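Local coordinates for protein 223aa long hypothetical arylmalonate decarboxylase (Sulfolobus tokodaii, PDB 2DGD) that is of unproven function but is probably a carbon–carbon lyase of the arylmalonate decarboxylase type, assembled as an octamer, at residues A[98-103]-A[127-132]; A[176-181]-A[200-205]; A[168-173]-A[193-198]; A[15-20]-A[146-151]; A[6-11]-A[29-34]. All coordinates share one frame; numbering follows the deposited sequence.

From the N terminus, contact 5 comes first. It closes the short loop from strand 6-13 through helix 19-26 to strand 31-38. Contact 4 opens within that loop, at 15-20, and closes only at 146-151, so the two cross. The contact ties the half of the fold built on the three-stranded sheet to the half built on the four-stranded sheet. Contact 1 lies wholly within its long loop and packs helix 95-105 on the end of helix 119-130. Contacts 3 and 2 follow and cross each other, tying the start and the end of strand 174-177 to the region around strand 199-201. Contact 2 touches both contact 1 and contact 4.

Contact 1: A[98-103]-A[127-132]; sequences SVYELL and EWWRNK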
# COMPACT_ATOMS: atom_id res chain seq x y z
N SER A 98 2.02 -37.86 -0.16
CA SER A 98 1.21 -36.67 0.09
C SER A 98 0.45 -36.33 -1.18
O SER A 98 -0.73 -35.96 -1.14
CB SER A 98 2.11 -35.49 0.47
OG SER A 98 2.88 -35.78 1.62
N VAL A 99 1.14 -36.44 -2.31
CA VAL A 99 0.54 -36.17 -3.61
C VAL A 99 -0.67 -37.08 -3.80
O VAL A 99 -1.73 -36.64 -4.23
CB VAL A 99 1.53 -36.44 -4.75
CG1 VAL A 99 0.84 -36.29 -6.09
CG2 VAL A 99 2.71 -35.49 -4.65
N TYR A 100 -0.49 -38.35 -3.47
CA TYR A 100 -1.55 -39.32 -3.62
C TYR A 100 -2.77 -38.95 -2.79
O TYR A 100 -3.89 -38.93 -3.30
CB TYR A 100 -1.07 -40.71 -3.22
CG TYR A 100 -2.12 -41.77 -3.39
CD1 TYR A 100 -2.46 -42.24 -4.66
CD2 TYR A 100 -2.82 -42.27 -2.29
CE1 TYR A 100 -3.47 -43.17 -4.83
CE2 TYR A 100 -3.83 -43.20 -2.45
CZ TYR A 100 -4.16 -43.64 -3.72
OH TYR A 100 -5.17 -44.55 -3.88
N GLU A 101 -2.57 -38.64 -1.52
CA GLU A 101 -3.68 -38.28 -0.65
C GLU A 101 -4.35 -37.00 -1.13
O GLU A 101 -5.58 -36.90 -1.13
CB GLU A 101 -3.20 -38.11 0.79
CG GLU A 101 -2.64 -39.39 1.41
CD GLU A 101 -3.67 -40.53 1.46
OE1 GLU A 101 -3.26 -41.68 1.71
OE2 GLU A 101 -4.88 -40.26 1.26
N LEU A 102 -3.55 -36.02 -1.55
CA LEU A 102 -4.09 -34.76 -2.03
C LEU A 102 -4.93 -34.95 -3.29
O LEU A 102 -6.03 -34.40 -3.39
CB LEU A 102 -2.96 -33.77 -2.31
CG LEU A 102 -3.40 -32.38 -2.79
CD1 LEU A 102 -4.37 -31.76 -1.81
CD2 LEU A 102 -2.17 -31.51 -2.96
N LEU A 103 -4.42 -35.72 -4.24
CA LEU A 103 -5.15 -35.98 -5.48
C LEU A 103 -6.45 -36.72 -5.17
O LEU A 103 -7.49 -36.44 -5.76
CB LEU A 103 -4.30 -36.81 -6.45
CG LEU A 103 -3.12 -36.08 -7.09
CD1 LEU A 103 -2.33 -37.05 -7.95
CD2 LEU A 103 -3.62 -34.93 -7.91
N GLU A 127 3.93 -45.08 -15.12
CA GLU A 127 3.47 -46.40 -14.72
C GLU A 127 3.21 -46.48 -13.22
O GLU A 127 2.29 -47.16 -12.77
CB GLU A 127 4.51 -47.45 -15.14
CG GLU A 127 4.76 -48.60 -14.16
CD GLU A 127 5.95 -48.34 -13.22
OE1 GLU A 127 5.86 -47.45 -12.34
OE2 GLU A 127 6.99 -49.03 -13.37
N TRP A 128 4.00 -45.75 -12.45
CA TRP A 128 3.85 -45.75 -11.01
C TRP A 128 2.53 -45.14 -10.58
O TRP A 128 1.90 -45.60 -9.63
CB TRP A 128 5.03 -45.02 -10.38
CG TRP A 128 4.93 -44.86 -8.92
CD1 TRP A 128 4.48 -43.76 -8.24
CD2 TRP A 128 5.27 -45.83 -7.92
NE1 TRP A 128 4.51 -43.98 -6.89
CE2 TRP A 128 5.00 -45.24 -6.67
CE3 TRP A 128 5.78 -47.13 -7.97
CZ2 TRP A 128 5.21 -45.92 -5.46
CZ3 TRP A 128 5.99 -47.81 -6.77
CH2 TRP A 128 5.71 -47.20 -5.53
N TRP A 129 2.09 -44.10 -11.28
CA TRP A 129 0.84 -43.46 -10.92
C TRP A 129 -0.39 -44.16 -11.47
O TRP A 129 -1.47 -44.10 -10.87
CB TRP A 129 0.88 -41.99 -11.36
CG TRP A 129 1.76 -41.20 -10.46
CD1 TRP A 129 3.09 -40.93 -10.63
CD2 TRP A 129 1.42 -40.75 -9.14
NE1 TRP A 129 3.61 -40.36 -9.49
CE2 TRP A 129 2.61 -40.23 -8.56
CE3 TRP A 129 0.24 -40.74 -8.39
CZ2 TRP A 129 2.64 -39.71 -7.26
CZ3 TRP A 129 0.27 -40.22 -7.10
CH2 TRP A 129 1.46 -39.71 -6.55
N ARG A 130 -0.23 -44.83 -12.59
CA ARG A 130 -1.33 -45.55 -13.20
C ARG A 130 -1.71 -46.72 -12.30
O ARG A 130 -2.89 -46.98 -12.07
CB ARG A 130 -0.90 -46.04 -14.58
CG ARG A 130 -1.95 -46.81 -15.34
CD ARG A 130 -1.41 -47.16 -16.71
NE ARG A 130 -1.34 -45.99 -17.59
CZ ARG A 130 -0.31 -45.69 -18.38
NH1 ARG A 130 0.77 -46.47 -18.40
NH2 ARG A 130 -0.36 -44.62 -19.16
N ASN A 131 -0.70 -47.42 -11.78
CA ASN A 131 -0.94 -48.56 -10.90
C ASN A 131 -1.59 -48.13 -9.59
O ASN A 131 -2.11 -48.95 -8.85
CB ASN A 131 0.36 -49.30 -10.60
CG ASN A 131 0.92 -50.03 -11.82
OD1 ASN A 131 1.98 -50.66 -11.75
ND2 ASN A 131 0.20 -49.95 -12.94
N LYS A 132 -1.54 -46.83 -9.31
CA LYS A 132 -2.14 -46.30 -8.09
C LYS A 132 -3.61 -45.98 -8.36
O LYS A 132 -4.31 -45.49 -7.48
CB LYS A 132 -1.42 -45.04 -7.63
CG LYS A 132 -0.04 -45.28 -7.06
CD LYS A 132 0.50 -44.01 -6.40
CE LYS A 132 1.89 -44.24 -5.82
NZ LYS A 132 2.43 -43.03 -5.10
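Leu103 N bonds to Val99 O at 2.8 Å, and this turn of helix 95-105 sets both side chains against the indole of Trp129. No hydrogen bond runs between 98-103 and 127-132 themselves. The six-membered part of the indole does the touching. Val99 brings its CG1 branch, which lies anti to the backbone N (chi1 174°) and reaches Trp129 CH2 at 3.5 Å. Leu103 comes to the next ring atom, with CD1 4.2 Å from Trp129 CZ3. Both side chains cross the indole at about a right angle. Tyr100 meets the same ring at its edge, where its backbone N lies in the ring plane 3.9 Å from Trp129 CH2. The phenol of Tyr100 turns to Lys132. Its CE1 edge faces Lys132 O at 3.6 Å, and Tyr100 CD1 lies 3.9 Å from CD of the extended lysine chain. The other end of the indole is held by Glu125, whose OE2 accepts from Trp129 NE1, and Tyr176 meets the ring as well. Leu103 also packs on Val108 and Phe134, in the loops that precede strand 110-115 and strand 135-141. The chemistry is thus divided: the benzene end of Trp129 is buried against Val99, Leu103 and the Tyr100 backbone, while its one polar atom is satisfied within its own helix. Between these two segments apolar contact does the joining, without a hydrogen bond.

Contact 2: A[176-181]-A[200-205]; sequences YIACTA and VSENAA
This is a parallel beta contact that continues into a loop and a helix start, in the beta-alpha-beta unit of strand 174-177, helix 187-195 and strand 199-201. Tyr176 pairs with Val200 and Ile177 with Ser201. Ile177 N gives a nearly straight bond to Val200 O (2.9 Å, 163°), and Glu202 N gives a more bent bond to Ile177 O at 3.2 Å. Past the strands, side chains take over from the backbone. Glu202 stretches out, CG anti to its own N (chi1 -162°), and its OE2 accepts from Cys179 N at 2.7 Å. The donor approaches nearly along the C-O bond of the carboxylate. Glu202 crosses Thr180 at a slant, with Glu202 CG 3.7 Å from Thr180 CG2. Asn203 crosses Thr180 at about a right angle. Its ND2 donates to Thr180 O at 3.1 Å, within the amide plane of the asparagine but above the carbonyl plane. The same ND2 also bonds to Asp22 OD1. Thr180 OG1 is taken by Gly73 O. Ser201 is the N-cap of helix 202-214, and its OG accepts from Ala204 N at 3.1 Å. The first residues of this helix therefore do more than start it. The carboxylate of Glu202 and the amide of Asn203 bond Cys179 N and Thr180 O, and so tie the loop after the strand to the helix start.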
# COMPACT_ATOMS: atom_id res chain seq x y z
N TYR A 176 0.15 -33.06 -12.31
CA TYR A 176 1.09 -33.37 -11.25
C TYR A 176 2.50 -33.14 -11.78
O TYR A 176 2.84 -33.63 -12.85
CB TYR A 176 0.94 -34.83 -10.80
CG TYR A 176 2.10 -35.34 -9.96
CD1 TYR A 176 2.45 -34.73 -8.76
CD2 TYR A 176 2.87 -36.43 -10.39
CE1 TYR A 176 3.53 -35.19 -7.99
CE2 TYR A 176 3.95 -36.90 -9.63
CZ TYR A 176 4.27 -36.27 -8.44
OH TYR A 176 5.35 -36.72 -7.70
N ILE A 177 3.30 -32.38 -11.04
CA ILE A 177 4.67 -32.11 -11.44
C ILE A 177 5.60 -32.79 -10.44
O ILE A 177 5.70 -32.37 -9.29
CB ILE A 177 4.95 -30.60 -11.48
CG1 ILE A 177 4.00 -29.93 -12.47
CG2 ILE A 177 6.37 -30.33 -11.93
CD1 ILE A 177 4.08 -28.42 -12.49
N ALA A 178 6.28 -33.84 -10.90
CA ALA A 178 7.18 -34.62 -10.05
C ALA A 178 8.55 -34.01 -9.75
O ALA A 178 9.02 -33.12 -10.45
CB ALA A 178 7.37 -36.00 -10.65
N CYS A 179 9.16 -34.51 -8.68
CA CYS A 179 10.49 -34.12 -8.18
C CYS A 179 10.51 -32.86 -7.33
O CYS A 179 10.03 -31.79 -7.73
CB CYS A 179 11.50 -33.97 -9.33
SG CYS A 179 13.22 -34.29 -8.78
N THR A 180 11.10 -32.99 -6.14
CA THR A 180 11.21 -31.90 -5.19
C THR A 180 12.35 -30.96 -5.51
O THR A 180 12.49 -29.92 -4.85
CB THR A 180 11.39 -32.41 -3.76
OG1 THR A 180 12.61 -33.16 -3.68
CG2 THR A 180 10.23 -33.29 -3.36
N ALA A 181 13.17 -31.30 -6.50
CA ALA A 181 14.30 -30.44 -6.88
C ALA A 181 13.81 -29.22 -7.68
O ALA A 181 14.48 -28.20 -7.74
CB ALA A 181 15.30 -31.22 -7.70
N VAL A 200 -0.77 -29.87 -8.94
CA VAL A 200 -0.04 -30.32 -7.75
C VAL A 200 1.44 -30.63 -7.94
O VAL A 200 1.81 -31.54 -8.69
CB VAL A 200 -0.71 -31.57 -7.15
CG1 VAL A 200 0.02 -32.02 -5.90
CG2 VAL A 200 -2.16 -31.28 -6.85
N SER A 201 2.29 -29.89 -7.24
CA SER A 201 3.73 -30.13 -7.32
C SER A 201 4.08 -30.94 -6.09
O SER A 201 3.37 -30.90 -5.08
CB SER A 201 4.51 -28.83 -7.29
OG SER A 201 4.52 -28.29 -5.99
N GLU A 202 5.17 -31.68 -6.17
CA GLU A 202 5.57 -32.52 -5.06
C GLU A 202 5.85 -31.71 -3.79
O GLU A 202 5.49 -32.13 -2.69
CB GLU A 202 6.78 -33.36 -5.46
CG GLU A 202 7.02 -34.55 -4.57
CD GLU A 202 7.80 -35.65 -5.26
OE1 GLU A 202 8.27 -36.57 -4.56
OE2 GLU A 202 7.95 -35.59 -6.50
N ASN A 203 6.47 -30.54 -3.95
CA ASN A 203 6.77 -29.72 -2.80
C ASN A 203 5.51 -29.17 -2.14
O ASN A 203 5.40 -29.18 -0.92
CB ASN A 203 7.72 -28.58 -3.17
CG ASN A 203 9.11 -29.07 -3.50
OD1 ASN A 203 9.56 -30.09 -2.97
ND2 ASN A 203 9.82 -28.34 -4.36
N ALA A 204 4.56 -28.71 -2.94
CA ALA A 204 3.32 -28.17 -2.39
C ALA A 204 2.54 -29.26 -1.64
O ALA A 204 1.98 -29.02 -0.57
CB ALA A 204 2.46 -27.59 -3.50
N ALA A 205 2.52 -30.47 -2.21
CA ALA A 205 1.83 -31.58 -1.59
C ALA A 205 2.48 -31.90 -0.25
O ALA A 205 1.79 -32.15 0.74
CB ALA A 205 1.89 -32.79 -2.49

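Contact 3: A[168-173]-A[193-198]; sequences EVLKAD and EDLDMP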
# COMPACT_ATOMS: atom_id res chain seq x y z
N GLU A 168 -4.14 -32.16 -24.35
CA GLU A 168 -4.30 -33.32 -23.49
C GLU A 168 -4.54 -32.88 -22.05
O GLU A 168 -5.43 -33.40 -21.37
CB GLU A 168 -3.04 -34.19 -23.50
CG GLU A 168 -2.44 -34.49 -24.83
CD GLU A 168 -1.15 -35.28 -24.66
OE1 GLU A 168 -0.22 -34.76 -24.01
OE2 GLU A 168 -1.08 -36.44 -25.16
N VAL A 169 -3.72 -31.95 -21.57
CA VAL A 169 -3.83 -31.46 -20.21
C VAL A 169 -5.26 -31.13 -19.84
O VAL A 169 -5.70 -31.42 -18.73
CB VAL A 169 -2.95 -30.21 -19.97
CG1 VAL A 169 -3.29 -29.58 -18.63
CG2 VAL A 169 -1.48 -30.59 -19.99
N LEU A 170 -5.99 -30.53 -20.79
CA LEU A 170 -7.38 -30.15 -20.57
C LEU A 170 -8.29 -31.34 -20.41
O LEU A 170 -9.45 -31.18 -20.05
CB LEU A 170 -7.88 -29.28 -21.71
CG LEU A 170 -7.25 -27.89 -21.79
CD1 LEU A 170 -7.89 -27.10 -22.91
CD2 LEU A 170 -7.41 -27.16 -20.46
N LYS A 171 -7.77 -32.53 -20.68
CA LYS A 171 -8.56 -33.74 -20.55
C LYS A 171 -8.40 -34.34 -19.16
O LYS A 171 -9.12 -35.26 -18.79
CB LYS A 171 -8.13 -34.78 -21.58
CG LYS A 171 -8.40 -34.40 -23.02
CD LYS A 171 -7.75 -35.40 -23.94
CE LYS A 171 -8.02 -35.10 -25.39
NZ LYS A 171 -7.23 -36.05 -26.23
N ALA A 172 -7.46 -33.82 -18.39
CA ALA A 172 -7.20 -34.33 -17.05
C ALA A 172 -8.01 -33.61 -15.98
O ALA A 172 -8.62 -32.57 -16.23
CB ALA A 172 -5.71 -34.21 -16.73
N ASP A 173 -8.03 -34.18 -14.78
CA ASP A 173 -8.75 -33.58 -13.66
C ASP A 173 -7.77 -32.73 -12.89
O ASP A 173 -8.16 -31.86 -12.11
CB ASP A 173 -9.30 -34.65 -12.72
CG ASP A 173 -10.36 -35.50 -13.36
OD1 ASP A 173 -11.29 -34.92 -13.95
OD2 ASP A 173 -10.27 -36.75 -13.27
N GLU A 193 -4.11 -21.11 -12.35
CA GLU A 193 -5.00 -20.05 -12.79
C GLU A 193 -5.41 -20.25 -14.24
O GLU A 193 -6.58 -20.17 -14.57
CB GLU A 193 -4.31 -18.70 -12.67
CG GLU A 193 -4.36 -18.05 -11.32
CD GLU A 193 -3.60 -16.74 -11.33
OE1 GLU A 193 -3.93 -15.88 -12.18
OE2 GLU A 193 -2.68 -16.59 -10.49
N ASP A 194 -4.43 -20.51 -15.09
CA ASP A 194 -4.67 -20.67 -16.51
C ASP A 194 -5.44 -21.91 -16.92
O ASP A 194 -6.34 -21.84 -17.77
CB ASP A 194 -3.34 -20.60 -17.25
CG ASP A 194 -2.65 -19.25 -17.09
OD1 ASP A 194 -1.47 -19.12 -17.46
OD2 ASP A 194 -3.30 -18.31 -16.58
N LEU A 195 -5.10 -23.05 -16.34
CA LEU A 195 -5.77 -24.30 -16.69
C LEU A 195 -7.08 -24.51 -15.93
O LEU A 195 -7.87 -25.38 -16.29
CB LEU A 195 -4.84 -25.48 -16.42
CG LEU A 195 -3.51 -25.49 -17.15
CD1 LEU A 195 -2.74 -26.72 -16.76
CD2 LEU A 195 -3.73 -25.46 -18.65
N ASP A 196 -7.31 -23.72 -14.90
CA ASP A 196 -8.52 -23.84 -14.09
C ASP A 196 -8.73 -25.26 -13.56
O ASP A 196 -9.80 -25.83 -13.69
CB ASP A 196 -9.74 -23.41 -14.91
CG ASP A 196 -11.02 -23.41 -14.08
OD1 ASP A 196 -12.12 -23.27 -14.66
OD2 ASP A 196 -10.94 -23.56 -12.83
N MSE A 197 -7.69 -25.82 -12.96
CA MSE A 197 -7.75 -27.16 -12.39
C MSE A 197 -6.59 -27.26 -11.41
O MSE A 197 -5.62 -26.52 -11.52
CB MSE A 197 -7.60 -28.23 -13.46
CG MSE A 197 -6.27 -28.20 -14.19
SE MSE A 197 -5.96 -29.73 -15.33
CE MSE A 197 -6.96 -29.11 -16.89
N PRO A 198 -6.69 -28.16 -10.43
CA PRO A 198 -5.56 -28.25 -9.50
C PRO A 198 -4.26 -28.67 -10.18
O PRO A 198 -4.24 -29.59 -11.00
CB PRO A 198 -6.06 -29.25 -8.46
CG PRO A 198 -7.02 -30.10 -9.22
CD PRO A 198 -7.76 -29.10 -10.07
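Met197, a selenomethionine, pushes its methyl into the bend at 169-172. Its CE lies 3.2 Å from Val169 O and 3.8 Å from Leu170 CA. Val169 and Leu170 add their side chains around the same methyl, and Leu170 CD2 comes to 4.1 Å from Met197 CE. Beside it, Val169 CG1 meets Leu195 CD1 at 3.5 Å, the two side chains crossing at about a right angle. Further along the chain, the ring of Pro198 rests on the backbone of Asp173, with Pro198 CD 3.5 Å from Asp173 O. The next shell sets these groups. Met197 CG sits between the backbone N and the carbonyl carbon (chi1 62°), and the chain bends again at chi3 (83°) to turn the methyl to the bend. A type I turn from Val169 to Ala172 shapes that bend, closed by Ala172 N to Val169 O at 3.0 Å. Further out, Asp173 OD2 accepts from Arg109 N and Lys110 N. Asp194 forms a salt bridge with Arg5 of a second subunit. No hydrogen bond joins 168-173 to 193-198. The end of helix 187-195 is held to the turn before strand 174-177 by apolar groups and the selenomethionine methyl, while the carboxylates of Asp173 and Asp194 bond to those outside partners.

Contact 4: A[15-20]-A[146-151]; sequences NNAGME and RGIDIS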
# COMPACT_ATOMS: atom_id res chain seq x y z
N ASN A 15 22.36 -32.17 -3.69
CA ASN A 15 22.22 -31.23 -4.79
C ASN A 15 20.84 -30.69 -5.10
O ASN A 15 20.61 -30.17 -6.19
CB ASN A 15 22.84 -31.84 -6.04
CG ASN A 15 24.31 -32.14 -5.86
OD1 ASN A 15 25.09 -31.26 -5.47
ND2 ASN A 15 24.71 -33.38 -6.13
N ASN A 16 19.92 -30.79 -4.15
CA ASN A 16 18.58 -30.26 -4.36
C ASN A 16 18.61 -28.79 -3.96
O ASN A 16 18.83 -28.46 -2.80
CB ASN A 16 17.57 -31.01 -3.49
CG ASN A 16 16.16 -30.49 -3.66
OD1 ASN A 16 15.91 -29.29 -3.60
ND2 ASN A 16 15.22 -31.41 -3.88
N ALA A 17 18.40 -27.89 -4.92
CA ALA A 17 18.43 -26.47 -4.61
C ALA A 17 17.08 -25.79 -4.76
O ALA A 17 16.97 -24.57 -4.63
CB ALA A 17 19.46 -25.77 -5.48
N GLY A 18 16.04 -26.57 -5.01
CA GLY A 18 14.72 -25.98 -5.18
C GLY A 18 13.73 -26.15 -4.05
O GLY A 18 12.90 -25.28 -3.82
N MSE A 19 13.82 -27.26 -3.33
CA MSE A 19 12.88 -27.53 -2.25
C MSE A 19 12.93 -26.57 -1.06
O MSE A 19 11.89 -26.18 -0.54
CB MSE A 19 13.03 -28.97 -1.76
CG MSE A 19 12.09 -29.30 -0.61
SE MSE A 19 11.89 -31.18 -0.24
CE MSE A 19 9.97 -31.29 -0.36
N GLU A 20 14.12 -26.21 -0.62
CA GLU A 20 14.23 -25.31 0.52
C GLU A 20 13.58 -23.97 0.20
O GLU A 20 12.89 -23.39 1.05
CB GLU A 20 15.71 -25.13 0.88
CG GLU A 20 16.32 -26.40 1.44
CD GLU A 20 17.82 -26.39 1.45
OE1 GLU A 20 18.42 -26.18 0.38
OE2 GLU A 20 18.42 -26.59 2.53
N ARG A 146 21.04 -34.42 -13.85
CA ARG A 146 21.65 -33.89 -12.64
C ARG A 146 20.68 -33.02 -11.84
O ARG A 146 20.01 -32.15 -12.39
CB ARG A 146 22.91 -33.08 -13.00
CG ARG A 146 24.05 -33.94 -13.51
CD ARG A 146 25.13 -33.13 -14.21
NE ARG A 146 25.79 -32.16 -13.35
CZ ARG A 146 25.51 -30.86 -13.32
NH1 ARG A 146 26.18 -30.06 -12.51
NH2 ARG A 146 24.57 -30.36 -14.10
N GLY A 147 20.63 -33.26 -10.54
CA GLY A 147 19.74 -32.51 -9.67
C GLY A 147 19.95 -31.01 -9.69
O GLY A 147 18.99 -30.25 -9.65
N ILE A 148 21.20 -30.57 -9.74
CA ILE A 148 21.48 -29.14 -9.75
C ILE A 148 20.89 -28.53 -11.03
O ILE A 148 20.35 -27.42 -11.01
CB ILE A 148 22.99 -28.86 -9.68
CG1 ILE A 148 23.23 -27.53 -9.00
CG2 ILE A 148 23.60 -28.83 -11.05
CD1 ILE A 148 22.85 -27.55 -7.54
N ASP A 149 20.97 -29.28 -12.12
CA ASP A 149 20.44 -28.83 -13.40
C ASP A 149 18.92 -28.73 -13.27
O ASP A 149 18.31 -27.76 -13.71
CB ASP A 149 20.81 -29.82 -14.50
CG ASP A 149 20.30 -29.41 -15.87
OD1 ASP A 149 20.26 -30.27 -16.78
OD2 ASP A 149 19.94 -28.22 -16.04
N ILE A 150 18.33 -29.74 -12.65
CA ILE A 150 16.89 -29.76 -12.44
C ILE A 150 16.46 -28.56 -11.61
O ILE A 150 15.50 -27.87 -11.96
CB ILE A 150 16.46 -31.05 -11.73
CG1 ILE A 150 16.77 -32.25 -12.63
CG2 ILE A 150 14.98 -31.01 -11.39
CD1 ILE A 150 16.46 -33.58 -12.02
N SER A 151 17.19 -28.30 -10.54
CA SER A 151 16.90 -27.18 -9.65
C SER A 151 16.96 -25.84 -10.37
O SER A 151 16.21 -24.92 -10.05
CB SER A 151 17.90 -27.14 -8.49
OG SER A 151 17.78 -28.29 -7.66
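The backbone from Asn15 to Gly18 runs past the short helix 147-151, with Asn15 CA 5.4 Å from Ile148 CA and Gly18 CA 5.1 Å from Ser151 CA. Ser151 carries the contact. Its OG accepts from Ala17 N in a nearly straight bond (2.8 Å, 165°). The same hydroxyl gives to Gly147 O, 3.0 Å from OG, from above the carbonyl plane, and Gly147 O also takes Ser151 N. Replacing Ser151 by alanine would probably leave the buried amide of Ala17 without its acceptor and the loop less firmly tied to the helix. Around the bond, Ala17 CB packs on Ser151 CB at 3.7 Å. Ile148 brings its CD1 to 3.7 Å from Asn15 O. On the loop itself Asn16 forms an Asx motif, with OD1 accepting from Met19 N at 2.9 Å in the carbonyl plane. This shapes the approach to helix 19-26. Asn16 ND2 and Ser151 OG also make weak bonds to Thr180 O and Ala181 O respectively, in the loop after strand 174-177. Ala17 and Ile148 pack on a third subunit as well. The contact thus sits where the loop between strand 6-13 and helix 19-26 meets the helix that follows strand 135-141, one from each half of the fold.

Contact 5: A[6-11]-A[29-34]; sequences GRIGVI and EGVSIH
Arg7 leans over the neighbouring strand at Ser32 and His34. Its CB lies 3.9 Å from His34 CD2. Its CG is 3.7 Å from Ser32 OG. The chain bends at chi2 and again at chi3, and Arg7 CD comes to 3.2 Å from His34 NE2. Beyond the second bend the guanidinium is turned 75° from the imidazole plane, and its NH1 makes a weak bond to Asn152 of a third subunit. His34 is held from both nitrogens. NE2 shares a hydrogen bond with Ser32 OG at 2.8 Å, and ND1 bonds to Glu20 of the third subunit. A leucine in place of His34 would probably leave both Ser32 OG and that glutamate without this partner. On the other face of the sheet, Ile8 sits between its neighbours: its CD1 meets Val31 CG1 at 4.1 Å, and its CB meets Ile33 CD1 at 3.8 Å. The backbones run parallel, their axes 21° apart. The bonds alternate in the regular way. Ile8 N gives to Ser32 O, and Ile8 O takes His34 N at 2.8 Å. At the start of the pairing Gly6 N makes a weak bond to Gly30 O. Strand 6-13 is the middle strand of the sheet, between 31-38 and 69-72. Helix 202-214 packs on Ile8, while helix 19-26, the crossover of this beta-alpha-beta unit, packs on Val10 and Ile33.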
# COMPACT_ATOMS: atom_id res chain seq x y z
N GLY A 6 5.58 -23.21 14.54
CA GLY A 6 5.91 -24.56 14.12
C GLY A 6 7.26 -24.62 13.43
O GLY A 6 7.71 -23.64 12.83
N ARG A 7 7.92 -25.78 13.54
CA ARG A 7 9.22 -25.99 12.94
C ARG A 7 9.19 -27.25 12.10
O ARG A 7 8.94 -28.34 12.62
CB ARG A 7 10.29 -26.10 14.02
CG ARG A 7 10.49 -24.82 14.82
CD ARG A 7 11.94 -24.69 15.21
NE ARG A 7 12.14 -24.62 16.65
CZ ARG A 7 12.36 -23.50 17.32
NH1 ARG A 7 12.54 -23.54 18.63
NH2 ARG A 7 12.42 -22.34 16.68
N ILE A 8 9.45 -27.11 10.81
CA ILE A 8 9.43 -28.25 9.91
C ILE A 8 10.84 -28.66 9.48
O ILE A 8 11.58 -27.87 8.89
CB ILE A 8 8.59 -27.94 8.65
CG1 ILE A 8 7.17 -27.57 9.06
CG2 ILE A 8 8.57 -29.15 7.72
CD1 ILE A 8 6.28 -27.16 7.91
N GLY A 9 11.20 -29.89 9.79
CA GLY A 9 12.51 -30.39 9.41
C GLY A 9 12.40 -31.05 8.05
O GLY A 9 11.36 -31.60 7.70
N VAL A 10 13.46 -30.98 7.26
CA VAL A 10 13.44 -31.60 5.95
C VAL A 10 14.78 -32.26 5.60
O VAL A 10 15.84 -31.65 5.72
CB VAL A 10 13.05 -30.56 4.85
CG1 VAL A 10 14.02 -29.41 4.85
CG2 VAL A 10 13.03 -31.23 3.48
N ILE A 11 14.71 -33.53 5.21
CA ILE A 11 15.90 -34.26 4.81
C ILE A 11 15.89 -34.26 3.29
O ILE A 11 14.93 -34.73 2.68
CB ILE A 11 15.88 -35.71 5.31
CG1 ILE A 11 15.82 -35.75 6.83
CG2 ILE A 11 17.11 -36.46 4.80
CD1 ILE A 11 15.62 -37.14 7.38
N GLU A 29 3.58 -17.38 8.52
CA GLU A 29 4.28 -16.65 9.57
C GLU A 29 4.43 -17.38 10.89
O GLU A 29 3.45 -17.86 11.45
CB GLU A 29 3.59 -15.32 9.83
CG GLU A 29 4.51 -14.14 9.73
CD GLU A 29 4.27 -13.16 10.84
OE1 GLU A 29 3.08 -12.84 11.10
OE2 GLU A 29 5.26 -12.71 11.46
N GLY A 30 5.65 -17.45 11.40
CA GLY A 30 5.89 -18.13 12.65
C GLY A 30 6.38 -19.54 12.43
O GLY A 30 6.66 -20.27 13.39
N VAL A 31 6.47 -19.94 11.17
CA VAL A 31 6.93 -21.28 10.83
C VAL A 31 8.31 -21.17 10.21
O VAL A 31 8.57 -20.27 9.42
CB VAL A 31 5.98 -21.95 9.81
CG1 VAL A 31 6.43 -23.37 9.52
CG2 VAL A 31 4.58 -21.97 10.35
N SER A 32 9.20 -22.08 10.59
CA SER A 32 10.54 -22.08 10.03
C SER A 32 10.89 -23.48 9.52
O SER A 32 10.36 -24.49 9.99
CB SER A 32 11.57 -21.61 11.07
OG SER A 32 11.49 -22.36 12.26
N ILE A 33 11.78 -23.51 8.53
CA ILE A 33 12.22 -24.74 7.89
C ILE A 33 13.67 -25.05 8.28
O ILE A 33 14.54 -24.18 8.23
CB ILE A 33 12.12 -24.62 6.36
CG1 ILE A 33 10.73 -24.11 5.97
CG2 ILE A 33 12.39 -25.96 5.70
CD1 ILE A 33 9.59 -25.00 6.44
N HIS A 34 13.93 -26.30 8.65
CA HIS A 34 15.27 -26.71 9.05
C HIS A 34 15.66 -27.96 8.28
O HIS A 34 14.97 -28.97 8.34
CB HIS A 34 15.28 -26.98 10.55
CG HIS A 34 14.71 -25.84 11.33
ND1 HIS A 34 15.39 -24.66 11.53
CD2 HIS A 34 13.48 -25.67 11.88
CE1 HIS A 34 14.60 -23.81 12.16
NE2 HIS A 34 13.44 -24.39 12.39